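Local coordinates for protein putative oxidoreductase yhhX (Escherichia coli K-12, PDB 3F4L) that probably works as an NADP-dependent oxidoreductase of the Gfo/Idh/MocA family, perhaps acting on scyllo-inositol, at residues 2-7 and 30-35; 188-193 and 214-219. All coordinates share one frame; numbering follows the deposited sequence.

Interaction 1 of 2, residues 2-7 and 30-35; sequences VINCAF and HVAHIF
Ile3 O receives the backbone N-H of His30, and from there residues 2-7 and 30-35 run on as neighbouring parallel strands, their local axes 4.5 Å apart at closest and turned 40° against each other. Bonds alternate in direction: Cys5 N gives to His30 O at 2.9 Å, Ala32 N to Cys5 O, Phe7 N to His33 O, and Phe35 N closes the series on Phe7 O at 2.8 Å. Cys5 pairs with Val31 but Ala6 with His33, so Ala32 is an extra residue, a beta bulge. The bulge leaves His33 N buried without a partner.

Two faces result. On one, the side chains of Asn4 and His30 lie alongside each other, pointing the same way, with ND2 of Asn4 3.5 Å from His30 CB and the amide plane 49° from the ring plane. CG2 of Val2 packs against His30 CB as well, 3.7 Å away. Farther on, Ala6 CB meets His33 CB, while the imidazole of His33 is turned to Asp63, which takes a hydrogen bond from NE2.

The other face is apolar. With CG1 anti to the backbone N (chi1 180°), Val31 turns CG1 to the edge of the Phe7 ring, 4.0 Å from CD1, and CG2 to Cys5 SG at 3.9 Å. Ile34 CG1 lies beside Phe7 CB. Helix 12-22 covers this side through Thr14, Leu19 and Val22, completing the first beta-alpha-beta crossover of the Rossmann fold.

Backbone bonding thus sets the strand pairing despite the bulge, while the greasy face beds the crossover helix and the opposite, more polar face carries the histidines.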
loop_
_atom_site.group_PDB
_atom_site.type_symbol
_atom_site.label_atom_id
_atom_site.label_comp_id
_atom_site.label_asym_id
_atom_site.label_seq_id
_atom_site.Cartn_x
_atom_site.Cartn_y
_atom_site.Cartn_z
ATOM N N VAL A 2 37.881 17.355 21.592
ATOM C CA VAL A 2 36.529 17.468 22.218
ATOM C C VAL A 2 35.834 18.777 21.854
ATOM O O VAL A 2 36.384 19.856 22.055
ATOM C CB VAL A 2 36.616 17.387 23.761
ATOM C CG1 VAL A 2 37.601 18.426 24.282
ATOM C CG2 VAL A 2 35.241 17.623 24.383
ATOM N N ILE A 3 34.623 18.676 21.318
ATOM C CA ILE A 3 33.840 19.855 20.954
ATOM C C ILE A 3 32.846 20.131 22.073
ATOM O O ILE A 3 32.201 19.206 22.557
ATOM C CB ILE A 3 32.997 19.629 19.676
ATOM C CG1 ILE A 3 33.895 19.215 18.514
ATOM C CG2 ILE A 3 32.219 20.898 19.342
ATOM C CD1 ILE A 3 33.145 19.003 17.209
ATOM N N ASN A 4 32.728 21.393 22.481
ATOM C CA ASN A 4 31.774 21.777 23.518
ATOM C C ASN A 4 30.449 22.119 22.846
ATOM O O ASN A 4 30.413 22.808 21.818
ATOM C CB ASN A 4 32.256 23.001 24.301
ATOM C CG ASN A 4 33.332 22.661 25.313
ATOM O OD1 ASN A 4 33.602 23.438 26.247
ATOM N ND2 ASN A 4 33.959 21.505 25.138
ATOM N N CYS A 5 29.359 21.631 23.423
ATOM C CA CYS A 5 28.049 21.911 22.871
ATOM C C CYS A 5 27.131 22.401 23.977
ATOM O O CYS A 5 27.510 22.412 25.157
ATOM C CB CYS A 5 27.475 20.654 22.209
ATOM S SG CYS A 5 27.278 19.216 23.309
ATOM N N ALA A 6 25.932 22.821 23.597
ATOM C CA ALA A 6 24.959 23.301 24.561
ATOM C C ALA A 6 23.547 23.021 24.068
ATOM O O ALA A 6 23.282 23.027 22.872
ATOM C CB ALA A 6 25.149 24.793 24.800
ATOM N N PHE A 7 22.635 22.773 24.997
ATOM C CA PHE A 7 21.264 22.507 24.611
ATOM C C PHE A 7 20.315 23.611 25.001
ATOM O O PHE A 7 20.414 24.174 26.092
ATOM C CB PHE A 7 20.759 21.207 25.243
ATOM C CG PHE A 7 21.394 19.985 24.689
ATOM C CD1 PHE A 7 22.665 19.598 25.098
ATOM C CD2 PHE A 7 20.735 19.230 23.722
ATOM C CE1 PHE A 7 23.273 18.470 24.545
ATOM C CE2 PHE A 7 21.328 18.105 23.164
ATOM C CZ PHE A 7 22.596 17.723 23.572
ATOM N N HIS A 30 31.610 17.525 24.871
ATOM C CA HIS A 30 31.440 17.934 26.259
ATOM C C HIS A 30 30.257 18.895 26.319
ATOM O O HIS A 30 30.254 19.926 25.639
ATOM C CB HIS A 30 32.686 18.649 26.794
ATOM C CG HIS A 30 32.484 19.230 28.159
ATOM N ND1 HIS A 30 32.236 20.568 28.368
ATOM C CD2 HIS A 30 32.402 18.637 29.373
ATOM C CE1 HIS A 30 32.006 20.776 29.652
ATOM N NE2 HIS A 30 32.099 19.621 30.283
ATOM N N VAL A 31 29.246 18.549 27.110
ATOM C CA VAL A 31 28.065 19.401 27.239
ATOM C C VAL A 31 28.379 20.491 28.247
ATOM O O VAL A 31 28.384 20.254 29.454
ATOM C CB VAL A 31 26.834 18.582 27.711
ATOM C CG1 VAL A 31 25.607 19.497 27.851
ATOM C CG2 VAL A 31 26.549 17.470 26.701
ATOM N N ALA A 32 28.639 21.690 27.743
ATOM C CA ALA A 32 29.006 22.810 28.601
ATOM C C ALA A 32 27.836 23.507 29.275
ATOM O O ALA A 32 27.939 23.911 30.430
ATOM C CB ALA A 32 29.818 23.822 27.804
ATOM N N HIS A 33 26.729 23.647 28.553
ATOM C CA HIS A 33 25.557 24.319 29.096
ATOM C C HIS A 33 24.264 23.684 28.630
ATOM O O HIS A 33 24.186 23.091 27.559
ATOM C CB HIS A 33 25.479 25.770 28.624
ATOM C CG HIS A 33 26.738 26.551 28.812
ATOM N ND1 HIS A 33 27.078 27.141 30.009
ATOM C CD2 HIS A 33 27.728 26.861 27.942
ATOM C CE1 HIS A 33 28.225 27.783 29.869
ATOM N NE2 HIS A 33 28.638 27.629 28.624
ATOM N N ILE A 34 23.243 23.851 29.451
ATOM C CA ILE A 34 21.912 23.410 29.105
ATOM C C ILE A 34 21.004 24.515 29.600
ATOM O O ILE A 34 20.893 24.754 30.800
ATOM C CB ILE A 34 21.528 22.073 29.747
ATOM C CG1 ILE A 34 22.270 20.930 29.036
ATOM C CG2 ILE A 34 20.006 21.860 29.619
ATOM C CD1 ILE A 34 21.832 19.543 29.487
ATOM N N PHE A 35 20.404 25.224 28.649
ATOM C CA PHE A 35 19.483 26.307 28.937
ATOM C C PHE A 35 18.078 25.745 29.075
ATOM O O PHE A 35 17.724 24.770 28.414
ATOM C CB PHE A 35 19.494 27.327 27.796
ATOM C CG PHE A 35 18.313 28.267 27.805
ATOM C CD1 PHE A 35 18.336 29.432 28.566
ATOM C CD2 PHE A 35 17.166 27.971 27.070
ATOM C CE1 PHE A 35 17.228 30.286 28.591
ATOM C CE2 PHE A 35 16.056 28.817 27.090
ATOM C CZ PHE A 35 16.088 29.975 27.852
#

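Interaction 2 of 2, residues 188-193 and 214-219; sequences GRPDHV and LFYGDL
Tyr216 lays its ring against Pro190, and this is the tight half of the contact. Pro190 CB sits over the ring face, 3.9 Å from its centroid and 18° off the normal, a CH-pi contact; the same CB meets Leu214 CB at 3.9 Å. The phenol OH reaches past the proline to donate to Gly188 O (2.8 Å), arriving from above the carbonyl plane. CG of Tyr216 lies beside its own backbone N (chi1 -59°), which brings the ring alongside the 188-190 loop. A leucine here would probably leave Gly188 O without this donor and Pro190 without its flat aromatic bed. Ile183 of helix 171-187 and Ile328 of helix 319-331 back this side.

Asp191 N then bonds almost straight down the C=O of Phe215 at 2.7 Å, and Phe215 N returns a bond to His192 O, which also lies in plane at the phenylalanine ring's edge.

Toward the exposed Gly217 the packing thins. There OD2 of Asp191 takes the N-H of Gly217 at 2.9 Å, tying down the type II' turn 216-219, whose Asp218 salt-bridges Lys203 of the second subunit.

The CH-pi contact and the phenol hydrogen bond thus fasten the loop after helix 171-187 to strand 209-216, while the Asp191 carboxylate holds the turn between strands 209-216 and 219-225 and probably steadies it where it meets the neighbour.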
loop_
_atom_site.group_PDB
_atom_site.type_symbol
_atom_site.label_atom_id
_atom_site.label_comp_id
_atom_site.label_asym_id
_atom_site.label_seq_id
_atom_site.Cartn_x
_atom_site.Cartn_y
_atom_site.Cartn_z
ATOM N N GLY A 188 16.161 10.978 -3.083
ATOM C CA GLY A 188 16.163 12.389 -3.420
ATOM C C GLY A 188 14.802 13.051 -3.531
ATOM O O GLY A 188 13.883 12.752 -2.769
ATOM N N ARG A 189 14.696 13.961 -4.495
ATOM C CA ARG A 189 13.487 14.742 -4.760
ATOM C C ARG A 189 12.562 14.027 -5.752
ATOM O O ARG A 189 12.934 13.784 -6.902
ATOM C CB ARG A 189 13.904 16.095 -5.341
ATOM C CG ARG A 189 13.291 17.337 -4.712
ATOM C CD ARG A 189 13.982 18.601 -5.274
ATOM N NE ARG A 189 13.946 19.744 -4.352
ATOM C CZ ARG A 189 14.530 20.924 -4.581
ATOM N NH1 ARG A 189 15.202 21.138 -5.708
ATOM N NH2 ARG A 189 14.451 21.895 -3.678
ATOM N N PRO A 190 11.336 13.695 -5.329
ATOM C CA PRO A 190 10.396 13.006 -6.223
ATOM C C PRO A 190 9.790 13.924 -7.281
ATOM O O PRO A 190 9.797 15.153 -7.130
ATOM C CB PRO A 190 9.332 12.490 -5.262
ATOM C CG PRO A 190 9.253 13.589 -4.259
ATOM C CD PRO A 190 10.729 13.918 -4.003
ATOM N N ASP A 191 9.261 13.307 -8.334
ATOM C CA ASP A 191 8.609 14.023 -9.426
ATOM C C ASP A 191 7.188 14.402 -9.013
ATOM O O ASP A 191 6.723 15.512 -9.288
ATOM C CB ASP A 191 8.510 13.143 -10.683
ATOM C CG ASP A 191 9.859 12.701 -11.203
ATOM O OD1 ASP A 191 10.796 13.530 -11.202
ATOM O OD2 ASP A 191 9.976 11.526 -11.623
ATOM N N HIS A 192 6.503 13.456 -8.373
ATOM C CA HIS A 192 5.124 13.642 -7.941
ATOM C C HIS A 192 4.887 13.064 -6.548
ATOM O O HIS A 192 5.635 12.202 -6.078
ATOM C CB HIS A 192 4.164 12.913 -8.881
ATOM C CG HIS A 192 4.507 13.044 -10.331
ATOM N ND1 HIS A 192 4.266 14.193 -11.054
ATOM C CD2 HIS A 192 5.058 12.160 -11.199
ATOM C CE1 HIS A 192 4.651 14.010 -12.306
ATOM N NE2 HIS A 192 5.134 12.785 -12.419
ATOM N N VAL A 193 3.827 13.537 -5.904
ATOM C CA VAL A 193 3.449 13.032 -4.592
ATOM C C VAL A 193 1.941 12.853 -4.527
ATOM O O VAL A 193 1.190 13.749 -4.902
ATOM C CB VAL A 193 3.864 13.982 -3.450
ATOM C CG1 VAL A 193 3.402 13.403 -2.115
ATOM C CG2 VAL A 193 5.378 14.171 -3.435
ATOM N N LEU A 214 5.652 8.780 -3.034
ATOM C CA LEU A 214 6.630 9.597 -3.734
ATOM C C LEU A 214 7.075 8.877 -4.994
ATOM O O LEU A 214 7.551 7.743 -4.932
ATOM C CB LEU A 214 7.835 9.869 -2.829
ATOM C CG LEU A 214 7.614 10.808 -1.633
ATOM C CD1 LEU A 214 6.578 10.224 -0.682
ATOM C CD2 LEU A 214 8.939 11.019 -0.904
ATOM N N PHE A 215 6.928 9.537 -6.138
ATOM C CA PHE A 215 7.310 8.920 -7.398
ATOM C C PHE A 215 8.640 9.418 -7.940
ATOM O O PHE A 215 8.881 10.615 -8.009
ATOM C CB PHE A 215 6.216 9.151 -8.445
ATOM C CG PHE A 215 4.870 8.631 -8.039
ATOM C CD1 PHE A 215 4.150 9.255 -7.029
ATOM C CD2 PHE A 215 4.319 7.519 -8.668
ATOM C CE1 PHE A 215 2.900 8.792 -6.647
ATOM C CE2 PHE A 215 3.069 7.041 -8.295
ATOM C CZ PHE A 215 2.353 7.680 -7.280
ATOM N N TYR A 216 9.510 8.483 -8.306
ATOM C CA TYR A 216 10.806 8.818 -8.891
ATOM C C TYR A 216 10.850 8.031 -10.191
ATOM O O TYR A 216 11.274 6.876 -10.222
ATOM C CB TYR A 216 11.962 8.393 -7.978
ATOM C CG TYR A 216 11.945 9.025 -6.604
ATOM C CD1 TYR A 216 11.188 8.472 -5.562
ATOM C CD2 TYR A 216 12.709 10.160 -6.330
ATOM C CE1 TYR A 216 11.199 9.034 -4.282
ATOM C CE2 TYR A 216 12.731 10.725 -5.051
ATOM C CZ TYR A 216 11.973 10.153 -4.032
ATOM O OH TYR A 216 12.017 10.693 -2.757
ATOM N N GLY A 217 10.388 8.660 -11.264
ATOM C CA GLY A 217 10.349 7.977 -12.539
ATOM C C GLY A 217 9.364 6.838 -12.389
ATOM O O GLY A 217 8.222 7.056 -11.986
ATOM N N ASP A 218 9.811 5.622 -12.683
ATOM C CA ASP A 218 8.965 4.445 -12.578
ATOM C C ASP A 218 8.968 3.865 -11.168
ATOM O O ASP A 218 8.274 2.890 -10.901
ATOM C CB ASP A 218 9.437 3.369 -13.554
ATOM C CG ASP A 218 9.193 3.747 -15.000
ATOM O OD1 ASP A 218 8.019 3.958 -15.375
ATOM O OD2 ASP A 218 10.178 3.832 -15.762
ATOM N N LEU A 219 9.755 4.456 -10.271
ATOM C CA LEU A 219 9.832 3.969 -8.900
ATOM C C LEU A 219 8.825 4.664 -7.996
ATOM O O LEU A 219 8.655 5.877 -8.082
ATOM C CB LEU A 219 11.227 4.206 -8.325
ATOM C CG LEU A 219 11.280 4.119 -6.798
ATOM C CD1 LEU A 219 11.139 2.671 -6.362
ATOM C CD2 LEU A 219 12.585 4.711 -6.299
#

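Interaction 1 comes first along the chain and closes before interaction 2 opens; their centres are 40 Å apart, on opposite sides of the chain's centre, and their nearest atoms about 28 Å apart. They belong to different sheets. Residues 2-7 and 30-35 pair inside the six-stranded parallel sheet of the Rossmann domain, the part that in this family binds the nicotinamide cofactor. Residues 188-193 and 214-219 join strands 192-198 and 209-216 inside the mixed sheet of the C-terminal alpha/beta domain, between strands 339-342 and 219-225, where the 216-219 turn touches the second subunit. One contact therefore helps build the probable nucleotide-binding half; the other lies in the C-terminal half, beside a subunit contact.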